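Local coordinates for protein her-1 (PDB 1SZH) that dictates male development in C. elegans, probably as a direct player in sex-determination signalling, and inhibits the function of tra-2a, at residues Q24-C27 / I28-K32; G136-I139 / E140-Q143. The protein carries 2 engineered substitutions. All coordinates share one frame; numbering follows the deposited sequence.

Interaction 1 of 2, residues Q24-C27 / I28-K32; sequences QECC and IEIMK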
loop_
_atom_site.group_PDB
_atom_site.type_symbol
_atom_site.label_atom_id
_atom_site.label_comp_id
_atom_site.label_asym_id
_atom_site.label_seq_id
_atom_site.Cartn_x
_atom_site.Cartn_y
_atom_site.Cartn_z
ATOM N N GLN A 24 -6.479 16.330 11.317
ATOM C CA GLN A 24 -7.216 16.501 10.073
ATOM C C GLN A 24 -6.365 17.004 8.920
ATOM O O GLN A 24 -6.396 16.451 7.815
ATOM C CB GLN A 24 -8.354 17.506 10.270
ATOM C CG GLN A 24 -9.430 17.028 11.169
ATOM C CD GLN A 24 -10.147 15.867 10.562
ATOM O OE1 GLN A 24 -10.753 15.996 9.492
ATOM N NE2 GLN A 24 -10.080 14.719 11.219
ATOM N N GLU A 25 -5.633 18.083 9.168
ATOM C CA GLU A 25 -4.806 18.686 8.138
ATOM C C GLU A 25 -3.753 17.729 7.657
ATOM O O GLU A 25 -3.471 17.661 6.459
ATOM C CB GLU A 25 -4.132 19.964 8.656
ATOM C CG GLU A 25 -5.057 21.160 8.720
ATOM C CD GLU A 25 -5.299 21.793 7.358
ATOM O OE1 GLU A 25 -5.838 21.116 6.458
ATOM O OE2 GLU A 25 -4.950 22.982 7.190
ATOM N N CYS A 26 -3.156 16.991 8.582
ATOM C CA CYS A 26 -2.130 16.034 8.207
ATOM C C CYS A 26 -2.732 14.935 7.336
ATOM O O CYS A 26 -2.135 14.535 6.343
ATOM C CB CYS A 26 -1.464 15.403 9.444
ATOM S SG CYS A 26 -0.134 14.259 9.046
ATOM N N CYS A 27 -3.910 14.448 7.707
ATOM C CA CYS A 27 -4.557 13.405 6.906
ATOM C C CYS A 27 -4.897 13.904 5.511
ATOM O O CYS A 27 -4.723 13.189 4.526
ATOM C CB CYS A 27 -5.801 12.899 7.634
ATOM S SG CYS A 27 -5.287 11.741 8.915
ATOM N N ILE A 28 -5.376 15.139 5.416
ATOM C CA ILE A 28 -5.684 15.732 4.112
ATOM C C ILE A 28 -4.396 15.811 3.303
ATOM O O ILE A 28 -4.382 15.486 2.110
ATOM C CB ILE A 28 -6.314 17.123 4.299
ATOM C CG1 ILE A 28 -7.740 16.955 4.831
ATOM C CG2 ILE A 28 -6.346 17.896 2.986
ATOM C CD1 ILE A 28 -8.351 18.232 5.384
ATOM N N GLU A 29 -3.299 16.193 3.960
ATOM C CA GLU A 29 -2.008 16.303 3.260
ATOM C C GLU A 29 -1.495 14.979 2.707
ATOM O O GLU A 29 -1.091 14.902 1.540
ATOM C CB GLU A 29 -0.949 16.894 4.187
ATOM C CG GLU A 29 -1.104 18.375 4.450
ATOM C CD GLU A 29 0.080 19.180 3.921
ATOM O OE1 GLU A 29 -0.158 20.200 3.254
ATOM O OE2 GLU A 29 1.245 18.800 4.191
ATOM N N ILE A 30 -1.516 13.919 3.527
ATOM C CA ILE A 30 -1.019 12.657 3.003
ATOM C C ILE A 30 -1.940 12.114 1.908
ATOM O O ILE A 30 -1.486 11.432 0.995
ATOM C CB ILE A 30 -0.756 11.622 4.130
ATOM C CG1 ILE A 30 -2.051 11.146 4.797
ATOM C CG2 ILE A 30 0.137 12.262 5.201
ATOM C CD1 ILE A 30 -2.692 9.920 4.136
ATOM N N MET A 31 -3.225 12.445 1.952
ATOM C CA MET A 31 -4.090 11.985 0.865
ATOM C C MET A 31 -3.818 12.744 -0.441
ATOM O O MET A 31 -3.756 12.146 -1.518
ATOM C CB MET A 31 -5.566 12.127 1.248
ATOM C CG MET A 31 -6.002 11.037 2.229
ATOM S SD MET A 31 -7.784 11.074 2.596
ATOM C CE MET A 31 -7.796 12.221 3.982
ATOM N N LYS A 32 -3.643 14.062 -0.357
ATOM C CA LYS A 32 -3.431 14.826 -1.593
ATOM C C LYS A 32 -2.060 14.564 -2.196
ATOM O O LYS A 32 -1.917 14.636 -3.410
ATOM C CB LYS A 32 -3.656 16.338 -1.358
ATOM C CG LYS A 32 -2.510 17.100 -0.727
ATOM C CD LYS A 32 -2.944 18.584 -0.455
ATOM C CE LYS A 32 -1.739 19.481 -0.213
ATOM N NZ LYS A 32 -2.164 20.857 0.166
#

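Interaction 2 of 2, residues G136-I139 / E140-Q143; sequences GIKI and EVLQ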
loop_
_atom_site.group_PDB
_atom_site.type_symbol
_atom_site.label_atom_id
_atom_site.label_comp_id
_atom_site.label_asym_id
_atom_site.label_seq_id
_atom_site.Cartn_x
_atom_site.Cartn_y
_atom_site.Cartn_z
ATOM N N GLY A 136 -5.998 -16.627 2.278
ATOM C CA GLY A 136 -6.013 -17.031 3.672
ATOM C C GLY A 136 -4.698 -17.421 4.314
ATOM O O GLY A 136 -4.680 -17.830 5.489
ATOM N N ILE A 137 -3.606 -17.314 3.566
ATOM C CA ILE A 137 -2.288 -17.638 4.098
ATOM C C ILE A 137 -1.677 -16.389 4.727
ATOM O O ILE A 137 -1.608 -15.333 4.085
ATOM C CB ILE A 137 -1.323 -18.118 2.992
ATOM C CG1 ILE A 137 -1.917 -19.326 2.253
ATOM C CG2 ILE A 137 0.035 -18.434 3.591
ATOM C CD1 ILE A 137 -2.106 -20.552 3.124
ATOM N N LYS A 138 -1.269 -16.485 5.989
ATOM C CA LYS A 138 -0.606 -15.361 6.649
ATOM C C LYS A 138 0.767 -15.418 5.982
ATOM O O LYS A 138 1.634 -16.162 6.405
ATOM C CB LYS A 138 -0.470 -15.615 8.157
ATOM C CG LYS A 138 0.336 -14.547 8.875
ATOM C CD LYS A 138 0.496 -14.837 10.358
ATOM C CE LYS A 138 1.157 -13.660 11.069
ATOM N NZ LYS A 138 2.488 -13.335 10.480
ATOM N N ILE A 139 0.955 -14.632 4.926
ATOM C CA ILE A 139 2.201 -14.666 4.163
ATOM C C ILE A 139 3.525 -14.524 4.907
ATOM O O ILE A 139 4.538 -15.070 4.458
ATOM C CB ILE A 139 2.149 -13.654 3.000
ATOM C CG1 ILE A 139 1.639 -12.302 3.500
ATOM C CG2 ILE A 139 1.268 -14.214 1.898
ATOM C CD1 ILE A 139 1.447 -11.267 2.402
ATOM N N GLU A 140 3.522 -13.805 6.031
ATOM C CA GLU A 140 4.722 -13.638 6.840
ATOM C C GLU A 140 5.248 -14.991 7.330
ATOM O O GLU A 140 6.424 -15.124 7.686
ATOM C CB GLU A 140 4.417 -12.733 8.039
ATOM C CG GLU A 140 3.831 -11.381 7.652
ATOM C CD GLU A 140 2.310 -11.340 7.720
ATOM O OE1 GLU A 140 1.651 -12.310 7.281
ATOM O OE2 GLU A 140 1.776 -10.322 8.210
ATOM N N VAL A 141 4.375 -15.996 7.337
ATOM C CA VAL A 141 4.724 -17.353 7.766
ATOM C C VAL A 141 5.643 -18.064 6.758
ATOM O O VAL A 141 6.472 -18.908 7.125
ATOM C CB VAL A 141 3.423 -18.197 7.961
ATOM C CG1 VAL A 141 3.756 -19.677 8.212
ATOM C CG2 VAL A 141 2.611 -17.631 9.123
ATOM N N LEU A 142 5.487 -17.716 5.483
ATOM C CA LEU A 142 6.268 -18.304 4.393
ATOM C C LEU A 142 7.272 -17.304 3.836
ATOM O O LEU A 142 6.992 -16.112 3.774
ATOM C CB LEU A 142 5.348 -18.705 3.241
ATOM C CG LEU A 142 4.223 -19.723 3.485
ATOM C CD1 LEU A 142 3.395 -19.884 2.226
ATOM C CD2 LEU A 142 4.836 -21.054 3.870
ATOM N N GLN A 143 8.443 -17.782 3.440
ATOM C CA GLN A 143 9.411 -16.891 2.817
ATOM C C GLN A 143 9.145 -17.091 1.334
ATOM O O GLN A 143 8.659 -18.150 0.933
ATOM C CB GLN A 143 10.838 -17.274 3.188
ATOM C CG GLN A 143 11.063 -18.747 3.330
ATOM C CD GLN A 143 12.468 -19.052 3.785
ATOM O OE1 GLN A 143 12.965 -18.447 4.736
ATOM N NE2 GLN A 143 13.119 -20.000 3.115
#

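Interaction 1 of 2, residues Q24-C27 / I28-K32
Met31 bends back over the preceding turn, its CE lying 4.2 Å from Cys27 CB and 3.3 Å from Cys27 O. The chain is extended through SD and then turns (chi3 -88°), which brings the terminal methyl over the Cys27 carbonyl. A long, flexible thioether suits this buried place, because the side chain also meets Ile11 and Ala15 of helix 8-18 and Leu55 and Leu59 of helix 47-59. One residue earlier, on a different side of the helix, Ile30 sets its CG2 4.3 Å from Cys26 SG. Its CG1 stands between the backbone N and the carbonyl carbon, a rotation (chi1 68°) that places it 3.4 Å from Cys27 O; the side chain also touches Thr35, Ile37 and Pro101. All this happens within helix 24-33, an alpha-helix whose i to i+4 bonds include Ile30 N to Cys26 O at 2.9 Å (N-H...O 164°). The vicinal cysteines diverge from it, Cys26 bonding to Cys39 and Cys27 to Cys19, so the two disulfides tie the helix to chain on both sides of it in sequence. Cutting Ile30 back to an alanine removes CG1, CG2 and CD1, which would probably leave a gap beside the Cys26 sulfur and uncover Thr35, Ile37 and Pro101. Ile28, which also touches Ala15 of helix 8-18, has its CD1 4.0 Å from Glu25 OE1, the two side chains crossing at a slant.

Interaction 2 of 2, residues G136-I139 / E140-Q143
Lys138 lays its aliphatic chain across Val141, the two side chains nearly at right angles, with CD 3.7 Å from Val141 CG2. CG leaves anti to the backbone N (chi1 174°), and the chain stays extended until chi4, where it bends to bring the ammonium group back over Glu140. There NZ makes a salt bridge with Glu140 OE1 at 3.5 Å and passes 3.2 Å from Glu140 CB. Glu140 contributes by bending at chi2, which folds its carboxylate back beside the lysine stem. A long cationic chain fits this exposed place, since its methylenes pack against one methyl of the valine while its end meets the acid. Beneath the side chains the backbone makes a short 3-10 turn: Val141 N bonds to Lys138 O at 2.9 Å, and Leu142 N to Ile139 O at 3.0 Å. The second bond is the more bent, its donor standing above the carbonyl plane. Ile137 CG2 meets Leu142 CD1 at 3.9 Å across the turn, a small apolar contact between branched side chains. Gly136, with positive phi (101°), completes a Schellman motif at the end of helix 120-134; a side chain there would press on the preceding carbonyl O. From this surface turn Ile139 is the buried residue, directed onto Cys129, Leu132 and Arg133 of helix 120-134 and onto Val74 and Cys75 of a loop, while Leu142 touches Tyr147 farther along the chain.

From the N terminus the chain runs through helix 8-18 into helix 24-33, where interaction 1 spans successive turns; the helix is then tied by disulfides to Cys19 before it and Cys39 after it. Helices 47-59, 85-97, 105-115 and 120-134 follow before interaction 2 forms in the loop leaving the last of them. Interaction 1 closes no loop, since both its parts belong to one helix, and interaction 2 closes only a tight turn. The two lie in series, neither nesting nor crossing. The centres of interactions 1 and 2 are 32 Å apart, on opposite sides of the chain's centre. Interaction 1 belongs with helices 8-18 and 47-59, whereas interaction 2 is held against helix 120-134 through Ile139.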